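Local coordinates for autophagy protein 5 (Saccharomyces cerevisiae, PDB 2DYO), which acts in autophagic vesicle formation and cytoplasm-to-vacuole transport and is required for mitophagy and nucleophagy, as a conjugate partner of the ubiquitin-like ATG12, at residues E15-L27 / V115-D127. Residues are numbered along the deposited sequence; the frame is centred on the assembly and turned at random.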
loop_
_atom_site.group_PDB
_atom_site.type_symbol
_atom_site.label_atom_id
_atom_site.label_comp_id
_atom_site.label_asym_id
_atom_site.label_seq_id
_atom_site.Cartn_x
_atom_site.Cartn_y
_atom_site.Cartn_z
ATOM N N GLU A 15 -1.602 7.593 7.066
ATOM C CA GLU A 15 -2.558 8.249 6.176
ATOM C C GLU A 15 -1.901 9.336 5.326
ATOM O O GLU A 15 -1.013 10.052 5.792
ATOM C CB GLU A 15 -3.666 8.856 7.032
ATOM C CG GLU A 15 -4.949 9.207 6.318
ATOM C CD GLU A 15 -6.051 9.527 7.313
ATOM O OE1 GLU A 15 -6.443 10.706 7.412
ATOM O OE2 GLU A 15 -6.506 8.594 8.015
ATOM N N LEU A 16 -2.358 9.469 4.086
ATOM C CA LEU A 16 -1.800 10.440 3.152
ATOM C C LEU A 16 -2.816 11.408 2.558
ATOM O O LEU A 16 -4.010 11.119 2.498
ATOM C CB LEU A 16 -1.129 9.702 1.988
ATOM C CG LEU A 16 0.038 8.766 2.317
ATOM C CD1 LEU A 16 0.344 7.866 1.113
ATOM C CD2 LEU A 16 1.255 9.599 2.688
ATOM N N ASN A 17 -2.322 12.561 2.116
ATOM C CA ASN A 17 -3.161 13.544 1.447
ATOM C C ASN A 17 -3.104 13.069 -0.001
ATOM O O ASN A 17 -2.020 12.860 -0.544
ATOM C CB ASN A 17 -2.563 14.958 1.540
ATOM C CG ASN A 17 -2.588 15.519 2.947
ATOM O OD1 ASN A 17 -3.580 15.386 3.666
ATOM N ND2 ASN A 17 -1.502 16.175 3.342
ATOM N N VAL A 18 -4.262 12.882 -0.624
ATOM C CA VAL A 18 -4.289 12.424 -2.005
ATOM C C VAL A 18 -5.148 13.317 -2.883
ATOM O O VAL A 18 -6.325 13.554 -2.598
ATOM C CB VAL A 18 -4.819 10.976 -2.102
ATOM C CG1 VAL A 18 -4.951 10.564 -3.566
ATOM C CG2 VAL A 18 -3.874 10.035 -1.366
ATOM N N LEU A 19 -4.548 13.816 -3.953
ATOM C CA LEU A 19 -5.259 14.676 -4.880
ATOM C C LEU A 19 -5.611 13.864 -6.113
ATOM O O LEU A 19 -4.745 13.541 -6.923
ATOM C CB LEU A 19 -4.383 15.870 -5.275
ATOM C CG LEU A 19 -5.076 16.939 -6.123
ATOM C CD1 LEU A 19 -6.297 17.459 -5.376
ATOM C CD2 LEU A 19 -4.097 18.073 -6.438
ATOM N N VAL A 20 -6.887 13.520 -6.245
ATOM C CA VAL A 20 -7.338 12.747 -7.392
ATOM C C VAL A 20 -7.931 13.654 -8.464
ATOM O O VAL A 20 -8.774 14.507 -8.176
ATOM C CB VAL A 20 -8.407 11.705 -6.984
ATOM C CG1 VAL A 20 -8.883 10.941 -8.217
ATOM C CG2 VAL A 20 -7.828 10.737 -5.957
ATOM N N SER A 21 -7.485 13.468 -9.699
ATOM C CA SER A 21 -7.999 14.253 -10.810
ATOM C C SER A 21 -8.619 13.300 -11.820
ATOM O O SER A 21 -8.044 12.258 -12.141
ATOM C CB SER A 21 -6.875 15.048 -11.472
ATOM O OG SER A 21 -5.900 14.175 -12.007
ATOM N N ILE A 22 -9.796 13.659 -12.314
ATOM C CA ILE A 22 -10.512 12.843 -13.287
ATOM C C ILE A 22 -10.278 13.416 -14.678
ATOM O O ILE A 22 -10.710 14.532 -14.963
ATOM C CB ILE A 22 -12.032 12.861 -13.008
ATOM C CG1 ILE A 22 -12.299 12.530 -11.536
ATOM C CG2 ILE A 22 -12.746 11.883 -13.930
ATOM C CD1 ILE A 22 -11.733 11.196 -11.083
ATOM N N ASP A 23 -9.599 12.662 -15.543
ATOM C CA ASP A 23 -9.339 13.144 -16.897
ATOM C C ASP A 23 -10.632 13.554 -17.588
ATOM O O ASP A 23 -11.663 12.909 -17.425
ATOM C CB ASP A 23 -8.634 12.080 -17.740
ATOM C CG ASP A 23 -7.136 12.049 -17.510
ATOM O OD1 ASP A 23 -6.432 11.392 -18.306
ATOM O OD2 ASP A 23 -6.658 12.675 -16.537
ATOM N N PRO A 24 -10.586 14.640 -18.372
ATOM C CA PRO A 24 -11.770 15.130 -19.087
ATOM C C PRO A 24 -12.411 14.082 -19.995
ATOM O O PRO A 24 -13.589 14.187 -20.340
ATOM C CB PRO A 24 -11.235 16.340 -19.855
ATOM C CG PRO A 24 -9.789 16.004 -20.065
ATOM C CD PRO A 24 -9.396 15.431 -18.726
ATOM N N SER A 25 -11.639 13.067 -20.367
ATOM C CA SER A 25 -12.141 12.001 -21.225
ATOM C C SER A 25 -13.387 11.343 -20.627
ATOM O O SER A 25 -14.211 10.793 -21.354
ATOM C CB SER A 25 -11.053 10.946 -21.446
ATOM O OG SER A 25 -10.617 10.396 -20.214
ATOM N N PHE A 26 -13.518 11.412 -19.303
ATOM C CA PHE A 26 -14.658 10.827 -18.587
ATOM C C PHE A 26 -15.839 11.786 -18.482
ATOM O O PHE A 26 -16.980 11.362 -18.293
ATOM C CB PHE A 26 -14.274 10.455 -17.145
ATOM C CG PHE A 26 -13.338 9.286 -17.026
ATOM C CD1 PHE A 26 -11.995 9.410 -17.359
ATOM C CD2 PHE A 26 -13.800 8.065 -16.545
ATOM C CE1 PHE A 26 -11.123 8.333 -17.210
ATOM C CE2 PHE A 26 -12.940 6.984 -16.393
ATOM C CZ PHE A 26 -11.600 7.118 -16.726
ATOM N N LEU A 27 -15.559 13.079 -18.604
ATOM C CA LEU A 27 -16.585 14.098 -18.435
ATOM C C LEU A 27 -17.161 14.780 -19.670
ATOM O O LEU A 27 -16.566 14.791 -20.750
ATOM C CB LEU A 27 -16.054 15.153 -17.462
ATOM C CG LEU A 27 -15.457 14.536 -16.188
ATOM C CD1 LEU A 27 -14.694 15.585 -15.397
ATOM C CD2 LEU A 27 -16.568 13.922 -15.346
ATOM N N VAL A 115 6.058 22.711 2.849
ATOM C CA VAL A 115 6.237 21.491 2.088
ATOM C C VAL A 115 4.934 20.725 2.231
ATOM O O VAL A 115 4.510 20.415 3.342
ATOM C CB VAL A 115 7.393 20.677 2.656
ATOM N N LEU A 116 4.272 20.460 1.114
ATOM C CA LEU A 116 3.029 19.703 1.166
ATOM C C LEU A 116 3.332 18.271 0.761
ATOM O O LEU A 116 3.831 18.023 -0.336
ATOM C CB LEU A 116 1.981 20.286 0.215
ATOM C CG LEU A 116 0.690 19.463 0.096
ATOM C CD1 LEU A 116 0.003 19.387 1.448
ATOM C CD2 LEU A 116 -0.241 20.087 -0.933
ATOM N N THR A 117 3.059 17.332 1.654
ATOM C CA THR A 117 3.283 15.932 1.337
ATOM C C THR A 117 1.957 15.382 0.830
ATOM O O THR A 117 0.996 15.278 1.586
ATOM C CB THR A 117 3.713 15.124 2.574
ATOM O OG1 THR A 117 4.939 15.654 3.094
ATOM C CG2 THR A 117 3.926 13.661 2.200
ATOM N N PHE A 118 1.889 15.058 -0.453
ATOM C CA PHE A 118 0.653 14.511 -0.997
ATOM C C PHE A 118 0.913 13.642 -2.206
ATOM O O PHE A 118 1.990 13.685 -2.798
ATOM C CB PHE A 118 -0.329 15.634 -1.359
ATOM C CG PHE A 118 0.078 16.449 -2.554
ATOM C CD1 PHE A 118 1.299 17.113 -2.587
ATOM C CD2 PHE A 118 -0.781 16.577 -3.641
ATOM C CE1 PHE A 118 1.656 17.892 -3.687
ATOM C CE2 PHE A 118 -0.434 17.350 -4.742
ATOM C CZ PHE A 118 0.788 18.011 -4.766
ATOM N N LEU A 119 -0.087 12.845 -2.559
ATOM C CA LEU A 119 0.006 11.948 -3.696
ATOM C C LEU A 119 -0.982 12.396 -4.761
ATOM O O LEU A 119 -2.186 12.469 -4.518
ATOM C CB LEU A 119 -0.306 10.515 -3.251
ATOM C CG LEU A 119 -0.198 9.401 -4.292
ATOM C CD1 LEU A 119 1.213 9.352 -4.864
ATOM C CD2 LEU A 119 -0.562 8.071 -3.633
ATOM N N ARG A 120 -0.461 12.699 -5.942
ATOM C CA ARG A 120 -1.284 13.146 -7.053
ATOM C C ARG A 120 -1.656 11.959 -7.934
ATOM O O ARG A 120 -0.786 11.302 -8.505
ATOM C CB ARG A 120 -0.515 14.190 -7.861
ATOM C CG ARG A 120 -1.395 15.163 -8.608
ATOM C CD ARG A 120 -0.658 16.471 -8.844
ATOM N NE ARG A 120 -1.583 17.556 -9.153
ATOM C CZ ARG A 120 -1.270 18.846 -9.090
ATOM N NH1 ARG A 120 -0.048 19.217 -8.727
ATOM N NH2 ARG A 120 -2.183 19.766 -9.378
ATOM N N ILE A 121 -2.953 11.689 -8.037
ATOM C CA ILE A 121 -3.449 10.569 -8.832
ATOM C C ILE A 121 -4.454 11.025 -9.885
ATOM O O ILE A 121 -5.339 11.833 -9.606
ATOM C CB ILE A 121 -4.126 9.521 -7.929
ATOM C CG1 ILE A 121 -3.091 8.896 -6.991
ATOM C CG2 ILE A 121 -4.825 8.465 -8.783
ATOM C CD1 ILE A 121 -1.997 8.125 -7.698
ATOM N N HIS A 122 -4.319 10.484 -11.090
ATOM C CA HIS A 122 -5.203 10.829 -12.195
ATOM C C HIS A 122 -5.898 9.572 -12.716
ATOM O O HIS A 122 -5.246 8.567 -12.998
ATOM C CB HIS A 122 -4.392 11.470 -13.328
ATOM C CG HIS A 122 -3.408 12.499 -12.859
ATOM N ND1 HIS A 122 -3.609 13.855 -13.012
ATOM C CD2 HIS A 122 -2.227 12.367 -12.207
ATOM C CE1 HIS A 122 -2.597 14.514 -12.475
ATOM N NE2 HIS A 122 -1.745 13.635 -11.978
ATOM N N LEU A 123 -7.222 9.637 -12.834
ATOM C CA LEU A 123 -8.012 8.516 -13.340
ATOM C C LEU A 123 -8.045 8.670 -14.860
ATOM O O LEU A 123 -8.504 9.693 -15.369
ATOM C CB LEU A 123 -9.440 8.584 -12.793
ATOM C CG LEU A 123 -10.265 7.309 -12.559
ATOM C CD1 LEU A 123 -11.716 7.631 -12.830
ATOM C CD2 LEU A 123 -9.808 6.164 -13.451
ATOM N N VAL A 124 -7.574 7.653 -15.573
ATOM C CA VAL A 124 -7.520 7.687 -17.033
ATOM C C VAL A 124 -8.230 6.502 -17.695
ATOM O O VAL A 124 -8.499 5.487 -17.052
ATOM C CB VAL A 124 -6.047 7.701 -17.505
ATOM C CG1 VAL A 124 -5.973 7.738 -19.018
ATOM C CG2 VAL A 124 -5.327 8.895 -16.910
ATOM N N MET A 125 -8.542 6.644 -18.983
ATOM C CA MET A 125 -9.190 5.576 -19.739
ATOM C C MET A 125 -8.463 5.373 -21.064
ATOM O O MET A 125 -7.683 6.226 -21.487
ATOM C CB MET A 125 -10.657 5.906 -20.013
ATOM C CG MET A 125 -10.877 7.079 -20.950
ATOM S SD MET A 125 -12.583 7.121 -21.521
ATOM C CE MET A 125 -13.383 7.905 -20.149
ATOM N N GLY A 126 -8.723 4.243 -21.714
ATOM C CA GLY A 126 -8.076 3.955 -22.982
ATOM C C GLY A 126 -8.444 2.591 -23.534
ATOM O O GLY A 126 -9.159 1.825 -22.884
ATOM N N ASP A 127 -7.958 2.288 -24.735
ATOM C CA ASP A 127 -8.240 1.010 -25.378
ATOM C C ASP A 127 -7.075 0.042 -25.226
ATOM O O ASP A 127 -7.273 -1.153 -25.008
ATOM C CB ASP A 127 -8.540 1.218 -26.867
ATOM C CG ASP A 127 -9.857 1.933 -27.100
ATOM O OD1 ASP A 127 -10.905 1.403 -26.670
ATOM O OD2 ASP A 127 -9.846 3.020 -27.715
HETATM O O HOH W 1 0.318 13.321 3.189
HETATM O O HOH W 2 -8.221 9.475 -20.148
HETATM O O HOH W 3 -5.953 13.941 -14.526
#
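Phe26 is clamped between two side chains of the neighbouring strand: the methyl CE of Met125 sits over the ring's centre, 3.4 Å from the centroid, and Leu123 CD1 lies over the opposite face, nearer the rim, both as CH-pi contacts. Met125 makes this Met-aromatic contact by bending at its last torsion (chi3 81°), which drops CE onto the ring while SD stays higher, 4.8 Å from the centroid. The 3-10 turn at 24-26 thus packs against the end of strand 118-126, just beyond the paired region.

Before it, strands 15-22 and 118-126 run parallel, twisted by 28°, and Leu19 and Ser21 each bond on both sides of the facing residue: Leu19 O takes Ile121 N at 2.8 Å and Leu19 N gives to Leu119 O. Asp23 N to Leu123 O, at 3.2 Å, ends the series. On the face bearing Leu19, its CD2 rests over the flat guanidinium of Arg120, 3.7 Å from NE, while Phe118 turns a ring edge to Leu19 CB. Further along, one water donates to Asp23 OD2 and lies in the plane of the His122 ring, 2.8 Å from ND1.

The other face, with Val18, Val20, Ile22, Leu119, Ile121 and Leu123, is buried: Leu119 reaches Leu97 of helix 90-98, and Ile22 meets Ile55 and Ile59 of helix 52-59. This is the central parallel pair of a ubiquitin-like sheet in the UblA domain, flanked by antiparallel strands 37-43 beside 15-22 and 74-79 beside 118-126.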